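Local coordinates for centromeric protein-C, isoform A (Drosophila melanogaster, PDB 6O2K) that is a kinetochore protein, represented by its dimeric cupin domain, and probably acts as an adaptor between centromeric chromatin and other proteins, at residues M67-Y72 and Y125-A130; L85-Q90 and S135-I140. All blocks are in the same frame, centred on the assembly; numbering follows the deposited sequence. Where two conformers were deposited one is given.

Interaction 1: M67-Y72 and Y125-A130; sequences MRFKPY and YSIQNA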
ATOM      1  N   MET B  67       1.770   2.481 -10.198  1.00 19.80           N
ATOM      2  CA  MET B  67       2.283   2.349 -11.553  1.00 24.19           C
ATOM      3  C   MET B  67       1.795   1.030 -12.131  1.00 22.92           C
ATOM      4  O   MET B  67       1.993  -0.026 -11.518  1.00 20.23           O
ATOM      5  CB  MET B  67       3.811   2.381 -11.568  1.00 18.39           C
ATOM      6  CG  MET B  67       4.425   3.589 -10.924  1.00 18.87           C
ATOM      7  SD  MET B  67       6.214   3.531 -11.195  1.00 24.27           S
ATOM      8  CE  MET B  67       6.804   4.679  -9.944  1.00 23.00           C
ATOM      9  N   ARG B  68       1.169   1.102 -13.306  1.00 18.89           N
ATOM     10  CA  ARG B  68       0.653  -0.039 -14.046  1.00 23.34           C
ATOM     11  C   ARG B  68       1.545  -0.241 -15.263  1.00 24.00           C
ATOM     12  O   ARG B  68       1.694   0.678 -16.096  1.00 25.80           O
ATOM     13  CB  ARG B  68      -0.803   0.188 -14.476  1.00 22.74           C
ATOM     14  CG  ARG B  68      -1.391  -0.945 -15.299  1.00 26.76           C
ATOM     15  CD  ARG B  68      -2.568  -0.461 -16.147  1.00 32.84           C
ATOM     16  NE  ARG B  68      -3.801  -0.385 -15.372  1.00 36.79           N
ATOM     17  CZ  ARG B  68      -4.807   0.438 -15.644  1.00 37.57           C
ATOM     18  NH1 ARG B  68      -5.890   0.423 -14.887  1.00 32.23           N
ATOM     19  NH2 ARG B  68      -4.734   1.280 -16.669  1.00 33.92           N
ATOM     20  N   PHE B  69       2.143  -1.431 -15.347  1.00 21.71           N
ATOM     21  CA  PHE B  69       3.096  -1.791 -16.385  1.00 23.00           C
ATOM     22  C   PHE B  69       2.474  -2.820 -17.310  1.00 25.61           C
ATOM     23  O   PHE B  69       1.950  -3.847 -16.857  1.00 24.49           O
ATOM     24  CB  PHE B  69       4.381  -2.395 -15.811  1.00 23.55           C
ATOM     25  CG  PHE B  69       5.333  -1.399 -15.215  1.00 23.83           C
ATOM     26  CD1 PHE B  69       5.008  -0.727 -14.049  1.00 24.74           C
ATOM     27  CD2 PHE B  69       6.576  -1.171 -15.799  1.00 25.26           C
ATOM     28  CE1 PHE B  69       5.904   0.165 -13.466  1.00 21.26           C
ATOM     29  CE2 PHE B  69       7.483  -0.275 -15.230  1.00 22.67           C
ATOM     30  CZ  PHE B  69       7.133   0.403 -14.066  1.00 23.29           C
ATOM     31  N   LYS B  70       2.596  -2.563 -18.601  1.00 27.30           N
ATOM     32  CA  LYS B  70       2.223  -3.507 -19.613  1.00 30.14           C
ATOM     33  C   LYS B  70       3.186  -4.692 -19.583  1.00 25.27           C
ATOM     34  O   LYS B  70       4.252  -4.610 -18.974  1.00 24.33           O
ATOM     35  CB  LYS B  70       2.253  -2.820 -20.968  1.00 34.33           C
ATOM     36  CG  LYS B  70       1.305  -1.699 -21.030  1.00 40.16           C
ATOM     37  CD  LYS B  70      -0.022  -2.343 -20.878  1.00 54.01           C
ATOM     38  CE  LYS B  70      -1.076  -1.286 -21.002  1.00 62.35           C
ATOM     39  NZ  LYS B  70      -2.362  -1.966 -20.821  1.00 64.87           N
ATOM     40  N   PRO B  71       2.852  -5.805 -20.237  1.00 27.85           N
ATOM     41  CA  PRO B  71       3.763  -6.959 -20.222  1.00 31.71           C
ATOM     42  C   PRO B  71       5.166  -6.584 -20.671  1.00 32.94           C
ATOM     43  O   PRO B  71       5.358  -5.984 -21.728  1.00 32.61           O
ATOM     44  CB  PRO B  71       3.108  -7.939 -21.201  1.00 33.91           C
ATOM     45  CG  PRO B  71       1.677  -7.623 -21.143  1.00 37.03           C
ATOM     46  CD  PRO B  71       1.573  -6.135 -20.898  1.00 30.79           C
ATOM     47  N   TYR B  72       6.150  -6.915 -19.832  1.00 29.17           N
ATOM     48  CA  TYR B  72       7.573  -6.700 -20.083  1.00 33.92           C
ATOM     49  C   TYR B  72       7.937  -5.232 -20.282  1.00 31.31           C
ATOM     50  O   TYR B  72       9.047  -4.935 -20.741  1.00 32.34           O
ATOM     51  CB  TYR B  72       8.065  -7.502 -21.294  1.00 31.47           C
ATOM     52  CG  TYR B  72       7.991  -9.002 -21.133  1.00 36.59           C
ATOM     53  CD1 TYR B  72       8.583  -9.637 -20.051  1.00 30.92           C
ATOM     54  CD2 TYR B  72       7.340  -9.786 -22.079  1.00 40.55           C
ATOM     55  CE1 TYR B  72       8.527 -11.008 -19.911  1.00 35.18           C
ATOM     56  CE2 TYR B  72       7.274 -11.157 -21.946  1.00 42.77           C
ATOM     57  CZ  TYR B  72       7.873 -11.763 -20.860  1.00 40.73           C
ATOM     58  OH  TYR B  72       7.811 -13.132 -20.723  1.00 44.93           O
ATOM     59  N   TYR B 125      17.383   4.759 -10.612  1.00 19.32           N
ATOM     60  CA  TYR B 125      16.695   3.477 -10.595  1.00 21.78           C
ATOM     61  C   TYR B 125      15.856   3.296 -11.852  1.00 22.47           C
ATOM     62  O   TYR B 125      15.287   4.259 -12.382  1.00 22.45           O
ATOM     63  CB  TYR B 125      15.822   3.349  -9.331  1.00 18.21           C
ATOM     64  CG  TYR B 125      14.634   4.280  -9.303  1.00 16.72           C
ATOM     65  CD1 TYR B 125      14.787   5.643  -9.056  1.00 20.03           C
ATOM     66  CD2 TYR B 125      13.350   3.796  -9.539  1.00 17.79           C
ATOM     67  CE1 TYR B 125      13.681   6.495  -9.053  1.00 21.97           C
ATOM     68  CE2 TYR B 125      12.253   4.631  -9.533  1.00 18.34           C
ATOM     69  CZ  TYR B 125      12.420   5.974  -9.296  1.00 20.38           C
ATOM     70  OH  TYR B 125      11.316   6.797  -9.282  1.00 20.72           O
ATOM     71  N   SER B 126      15.802   2.053 -12.332  1.00 17.45           N
ATOM     72  CA  SER B 126      14.928   1.678 -13.437  1.00 21.55           C
ATOM     73  C   SER B 126      14.115   0.442 -13.058  1.00 22.16           C
ATOM     74  O   SER B 126      14.508  -0.340 -12.184  1.00 23.33           O
ATOM     75  CB  SER B 126      15.725   1.414 -14.716  1.00 27.13           C
ATOM     76  OG  SER B 126      16.440   0.201 -14.597  1.00 30.20           O
ATOM     77  N   ILE B 127      12.977   0.270 -13.741  1.00 20.63           N
ATOM     78  CA  ILE B 127      11.988  -0.762 -13.420  1.00 23.84           C
ATOM     79  C   ILE B 127      11.525  -1.436 -14.708  1.00 24.77           C
ATOM     80  O   ILE B 127      11.176  -0.754 -15.679  1.00 25.57           O
ATOM     81  CB  ILE B 127      10.772  -0.170 -12.687  1.00 19.10           C
ATOM     82  CG1 ILE B 127      11.199   0.693 -11.496  1.00 20.76           C
ATOM     83  CG2 ILE B 127       9.777  -1.279 -12.253  1.00 19.14           C
ATOM     84  CD1 ILE B 127      10.045   1.518 -10.921  1.00 22.21           C
ATOM     85  N   GLN B 128      11.499  -2.772 -14.712  1.00 25.25           N
ATOM     86  CA  GLN B 128      10.915  -3.537 -15.814  1.00 23.15           C
ATOM     87  C   GLN B 128       9.959  -4.584 -15.261  1.00 24.53           C
ATOM     88  O   GLN B 128      10.304  -5.314 -14.329  1.00 23.26           O
ATOM     89  CB  GLN B 128      11.984  -4.237 -16.660  1.00 24.18           C
ATOM     90  CG  GLN B 128      11.416  -5.000 -17.863  1.00 27.69           C
ATOM     91  CD  GLN B 128      12.472  -5.270 -18.943  1.00 34.91           C
ATOM     92  OE1 GLN B 128      13.671  -5.306 -18.659  1.00 34.81           O
ATOM     93  NE2 GLN B 128      12.023  -5.458 -20.185  1.00 35.52           N
ATOM     94  N   ASN B 129       8.757  -4.630 -15.824  1.00 20.55           N
ATOM     95  CA  ASN B 129       7.834  -5.740 -15.606  1.00 22.80           C
ATOM     96  C   ASN B 129       8.510  -7.042 -16.011  1.00 23.29           C
ATOM     97  O   ASN B 129       8.942  -7.189 -17.156  1.00 25.90           O
ATOM     98  CB  ASN B 129       6.570  -5.508 -16.438  1.00 23.32           C
ATOM     99  CG  ASN B 129       5.443  -6.471 -16.103  1.00 27.10           C
ATOM    100  OD1 ASN B 129       5.615  -7.431 -15.341  1.00 23.64           O
ATOM    101  ND2 ASN B 129       4.272  -6.220 -16.691  1.00 28.63           N
ATOM    102  N   ALA B 130       8.606  -7.987 -15.086  1.00 23.32           N
ATOM    103  CA  ALA B 130       9.346  -9.218 -15.342  1.00 25.40           C
ATOM    104  C   ALA B 130       8.523 -10.308 -16.024  1.00 29.70           C
ATOM    105  O   ALA B 130       9.087 -11.356 -16.362  1.00 30.43           O
ATOM    106  CB  ALA B 130       9.919  -9.771 -14.035  1.00 21.26           C
TER
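Phe69 and Ile127 meet in the interior between the two antiparallel sheets of the cupin domain, where strand 64-69 of one sheet faces strand 124-129 of the other. The strand axes pass 8.4 Å apart at 50°, so here side chains rather than backbone bonds join the sheets.

The apolar contact is made by the far end of the Phe69 ring: CZ lies 3.6 Å from Ile127 CG2, and the two side chains cross at about a right angle. CG2 of Ile127 stands anti to its backbone N, while CG1 lies beside that nitrogen and carries CD1 on to Met67 SD, 4.3 Å away. Phe94 of strand 93-99 packs edge-to-face with the Phe69 ring.

Polar contacts gather where the strands end. Asn129 ND2 donates to Lys70 O over 2.8 Å, approaching from above the carbonyl plane, and also bonds Lys133 O. Asn129 OD1 accepts from Ile131 N and is hydrogen-bonded to Ser135 OG, so both ends of this buried amide are engaged and its rotation is probably fixed. It thereby ties the turn after strand 64-69 to the connection between strands 124-129 and 135-141. Gln128 begins by pointing away from the turn, but its extended chain brings NE2 back to Tyr72 O, a nearly straight bond (169° at the hydrogen) with the acceptor close to the amide plane.

Tyr72, exposed to solvent, adds weaker contacts. Its CA-H points at Asn129 O, with 3.3 Å between CA and O. With chi1 at -64° its CG lies beside the backbone N, and the ring turns its edge to Ala130: CE1 sits 3.6 Å from Ala130 O, near the ring plane.

Interaction 2: L85-Q90 and S135-I140; sequences LKLLVQ and SVLMCI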
ATOM      1  N   LEU B  85      11.738   7.166  -2.221  1.00 16.97           N
ATOM      2  CA  LEU B  85      10.471   6.466  -2.367  1.00 19.48           C
ATOM      3  C   LEU B  85      10.612   5.010  -1.955  1.00 19.40           C
ATOM      4  O   LEU B  85      11.714   4.498  -1.768  1.00 19.68           O
ATOM      5  CB  LEU B  85       9.938   6.614  -3.789  1.00 28.36           C
ATOM      6  CG  LEU B  85      10.737   6.210  -5.011  1.00 35.26           C
ATOM      7  CD1 LEU B  85      10.630   4.739  -5.129  1.00 42.41           C
ATOM      8  CD2 LEU B  85      10.079   6.851  -6.220  1.00 37.10           C
ATOM      9  N   LYS B  86       9.471   4.360  -1.773  1.00 15.19           N
ATOM     10  CA  LYS B  86       9.397   2.924  -1.570  1.00 15.51           C
ATOM     11  C   LYS B  86       8.533   2.349  -2.686  1.00 20.95           C
ATOM     12  O   LYS B  86       7.473   2.899  -2.992  1.00 20.59           O
ATOM     13  CB  LYS B  86       8.796   2.583  -0.200  1.00 19.32           C
ATOM     14  CG  LYS B  86       9.579   3.160   0.970  1.00 16.60           C
ATOM     15  CD  LYS B  86       9.038   2.752   2.323  1.00 14.68           C
ATOM     16  CE  LYS B  86       9.814   3.482   3.436  1.00 21.05           C
ATOM     17  NZ  LYS B  86       9.635   4.957   3.396  1.00 22.49           N
ATOM     18  N   LEU B  87       8.991   1.268  -3.298  1.00 15.50           N
ATOM     19  CA  LEU B  87       8.225   0.558  -4.315  1.00 18.19           C
ATOM     20  C   LEU B  87       7.743  -0.760  -3.722  1.00 18.18           C
ATOM     21  O   LEU B  87       8.556  -1.588  -3.291  1.00 15.83           O
ATOM     22  CB  LEU B  87       9.074   0.324  -5.565  1.00 20.07           C
ATOM     23  CG  LEU B  87       9.694   1.569  -6.226  1.00 24.00           C
ATOM     24  CD1 LEU B  87      10.631   1.165  -7.360  1.00 25.44           C
ATOM     25  CD2 LEU B  87       8.605   2.503  -6.760  1.00 17.67           C
ATOM     26  N   LEU B  88       6.427  -0.953  -3.705  1.00 16.67           N
ATOM     27  CA  LEU B  88       5.802  -2.105  -3.068  0.55 18.50           C
ATOM     28  C   LEU B  88       4.916  -2.808  -4.086  1.00 18.23           C
ATOM     29  O   LEU B  88       3.932  -2.222  -4.560  1.00 23.62           O
ATOM     30  CB  LEU B  88       4.992  -1.663  -1.845  0.55 15.57           C
ATOM     31  CG  LEU B  88       4.168  -2.703  -1.093  0.55 19.80           C
ATOM     32  CD1 LEU B  88       5.057  -3.800  -0.533  0.55 19.49           C
ATOM     33  CD2 LEU B  88       3.414  -2.003   0.028  0.55 14.50           C
ATOM     34  N   VAL B  89       5.241  -4.060  -4.402  1.00 18.41           N
ATOM     35  CA  VAL B  89       4.557  -4.763  -5.485  1.00 17.22           C
ATOM     36  C   VAL B  89       3.139  -5.136  -5.053  1.00 19.91           C
ATOM     37  O   VAL B  89       2.930  -5.795  -4.025  1.00 16.34           O
ATOM     38  CB  VAL B  89       5.357  -5.994  -5.928  1.00 15.35           C
ATOM     39  CG1 VAL B  89       4.599  -6.767  -6.988  1.00 18.68           C
ATOM     40  CG2 VAL B  89       6.716  -5.550  -6.477  1.00 20.10           C
ATOM     41  N   GLN B  90       2.155  -4.703  -5.846  1.00 19.62           N
ATOM     42  CA  GLN B  90       0.746  -5.017  -5.631  1.00 20.42           C
ATOM     43  C   GLN B  90       0.295  -6.222  -6.424  1.00 21.43           C
ATOM     44  O   GLN B  90      -0.604  -6.957  -5.977  1.00 20.31           O
ATOM     45  CB  GLN B  90      -0.129  -3.824  -6.019  1.00 20.17           C
ATOM     46  CG  GLN B  90       0.167  -2.585  -5.216  1.00 20.62           C
ATOM     47  CD  GLN B  90      -0.281  -2.759  -3.787  1.00 26.21           C
ATOM     48  OE1 GLN B  90      -1.464  -2.948  -3.521  1.00 27.23           O
ATOM     49  NE2 GLN B  90       0.670  -2.711  -2.858  1.00 27.03           N
ATOM     50  N   SER B 135       1.621  -5.933 -14.623  1.00 25.84           N
ATOM     51  CA  SER B 135       2.009  -5.912 -13.214  1.00 26.94           C
ATOM     52  C   SER B 135       1.777  -4.518 -12.655  1.00 24.20           C
ATOM     53  O   SER B 135       1.733  -3.529 -13.396  1.00 23.02           O
ATOM     54  CB  SER B 135       3.477  -6.315 -12.996  1.00 26.44           C
ATOM     55  OG  SER B 135       3.736  -7.624 -13.465  1.00 21.85           O
ATOM     56  N   VAL B 136       1.634  -4.442 -11.333  1.00 18.97           N
ATOM     57  CA  VAL B 136       1.250  -3.207 -10.662  1.00 19.14           C
ATOM     58  C   VAL B 136       2.111  -3.033  -9.422  1.00 22.31           C
ATOM     59  O   VAL B 136       2.239  -3.965  -8.620  1.00 19.71           O
ATOM     60  CB  VAL B 136      -0.236  -3.223 -10.261  1.00 21.06           C
ATOM     61  CG1 VAL B 136      -0.606  -1.942  -9.539  1.00 19.93           C
ATOM     62  CG2 VAL B 136      -1.121  -3.436 -11.481  1.00 25.78           C
ATOM     63  N   LEU B 137       2.677  -1.838  -9.247  1.00 21.99           N
ATOM     64  CA  LEU B 137       3.372  -1.540  -7.999  1.00 19.90           C
ATOM     65  C   LEU B 137       2.834  -0.261  -7.384  1.00 17.90           C
ATOM     66  O   LEU B 137       2.326   0.623  -8.076  1.00 22.80           O
ATOM     67  CB  LEU B 137       4.899  -1.440  -8.168  1.00 26.41           C
ATOM     68  CG  LEU B 137       5.574  -0.346  -8.998  1.00 27.63           C
ATOM     69  CD1 LEU B 137       5.607   0.981  -8.266  1.00 25.33           C
ATOM     70  CD2 LEU B 137       6.988  -0.787  -9.337  1.00 29.01           C
ATOM     71  N   MET B 138       2.920  -0.195  -6.060  1.00 14.79           N
ATOM     72  CA  MET B 138       2.567   1.000  -5.310  1.00 20.23           C
ATOM     73  C   MET B 138       3.828   1.825  -5.108  1.00 20.51           C
ATOM     74  O   MET B 138       4.879   1.287  -4.743  1.00 22.45           O
ATOM     75  CB  MET B 138       1.943   0.635  -3.958  1.00 17.51           C
ATOM     76  CG  MET B 138       1.510   1.831  -3.098  1.00 19.29           C
ATOM     77  SD  MET B 138       0.947   1.323  -1.422  1.00 22.59           S
ATOM     78  CE  MET B 138      -0.652   0.567  -1.782  1.00 21.02           C
ATOM     79  N   CYS B 139       3.723   3.121  -5.366  1.00 15.63           N
ATOM     80  CA  CYS B 139       4.810   4.080  -5.228  0.76 13.56           C
ATOM     81  C   CYS B 139       4.521   4.967  -4.020  1.00 18.58           C
ATOM     82  O   CYS B 139       3.517   5.693  -4.027  1.00 19.74           O
ATOM     83  CB  CYS B 139       4.914   4.905  -6.512  0.76 18.80           C
ATOM     84  SG  CYS B 139       6.097   6.252  -6.492  0.76 21.49           S
ATOM     85  N   ILE B 140       5.384   4.911  -3.006  1.00 16.97           N
ATOM     86  CA  ILE B 140       5.227   5.637  -1.754  1.00 17.34           C
ATOM     87  C   ILE B 140       6.408   6.583  -1.629  1.00 16.74           C
ATOM     88  O   ILE B 140       7.534   6.130  -1.415  1.00 20.11           O
ATOM     89  CB  ILE B 140       5.193   4.692  -0.548  1.00 18.29           C
ATOM     90  CG1 ILE B 140       4.113   3.626  -0.732  1.00 16.36           C
ATOM     91  CG2 ILE B 140       5.059   5.510   0.739  1.00 18.85           C
ATOM     92  CD1 ILE B 140       4.172   2.475   0.316  1.00 18.87           C
TER
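Lys86 and Ile140 form a hydrogen-bonded antiparallel pair, with Lys86 N donating to Ile140 O and Ile140 N to Lys86 O; Leu88 and Met138 repeat the pattern two residues on. A fifth backbone bond, from Gln90 N to Val136 O (2.9 Å), holds the corner where the chain leaves strand 85-89.

On the face carrying Leu87 and Leu137, Leu87 CD2 meets Leu137 CD1 at 3.7 Å. Leu137 has its CG between the backbone N and the carbonyl carbon (chi1 66°), which sends CD1 to that methyl. On the face of Met138, Gln90 is bent at chi2 (-70°), which lays its amide across the methionine: NE2 is 3.7 Å from both Met138 CE and CB. With an alanine here, the amide lying over Met138 CB and CE would be lost, and the terminal methyl would probably be freer to turn on that side.

Farther out, Ile127 and Phe94 of the facing sheet pack on Leu137, and strand 116-119 flanks strand 85-89. Leu88, Met138 and Ile140 face the second subunit, where Met138 meets Leu88 of that subunit and Ile140 meets its own counterpart. One face thus lines the domain interior and the other the dimer interface, an antiparallel strand pair central to the jelly-roll beta-barrel of this dimeric cupin.

Both contacts use the same core but hold it differently. Interaction 2 is buried near the centre of the chain and joins neighbouring strands within one sheet by regular backbone bonds; its outer face also meets the second subunit. Interaction 1 spans the two sheets with side chains, and passes from a buried apolar part to the strand ends, where the amides of buried Asn129 and partly exposed Gln128 bond carbonyls of the turn. They meet directly: strand 64-69 lies beside strand 135-141, with Met67 N 2.9 Å from Leu137 O, and Ile127 CD1 packs on Leu87 CD1 at 3.6 Å. Their segments alternate along the chain, so the two contacts cross in sequence.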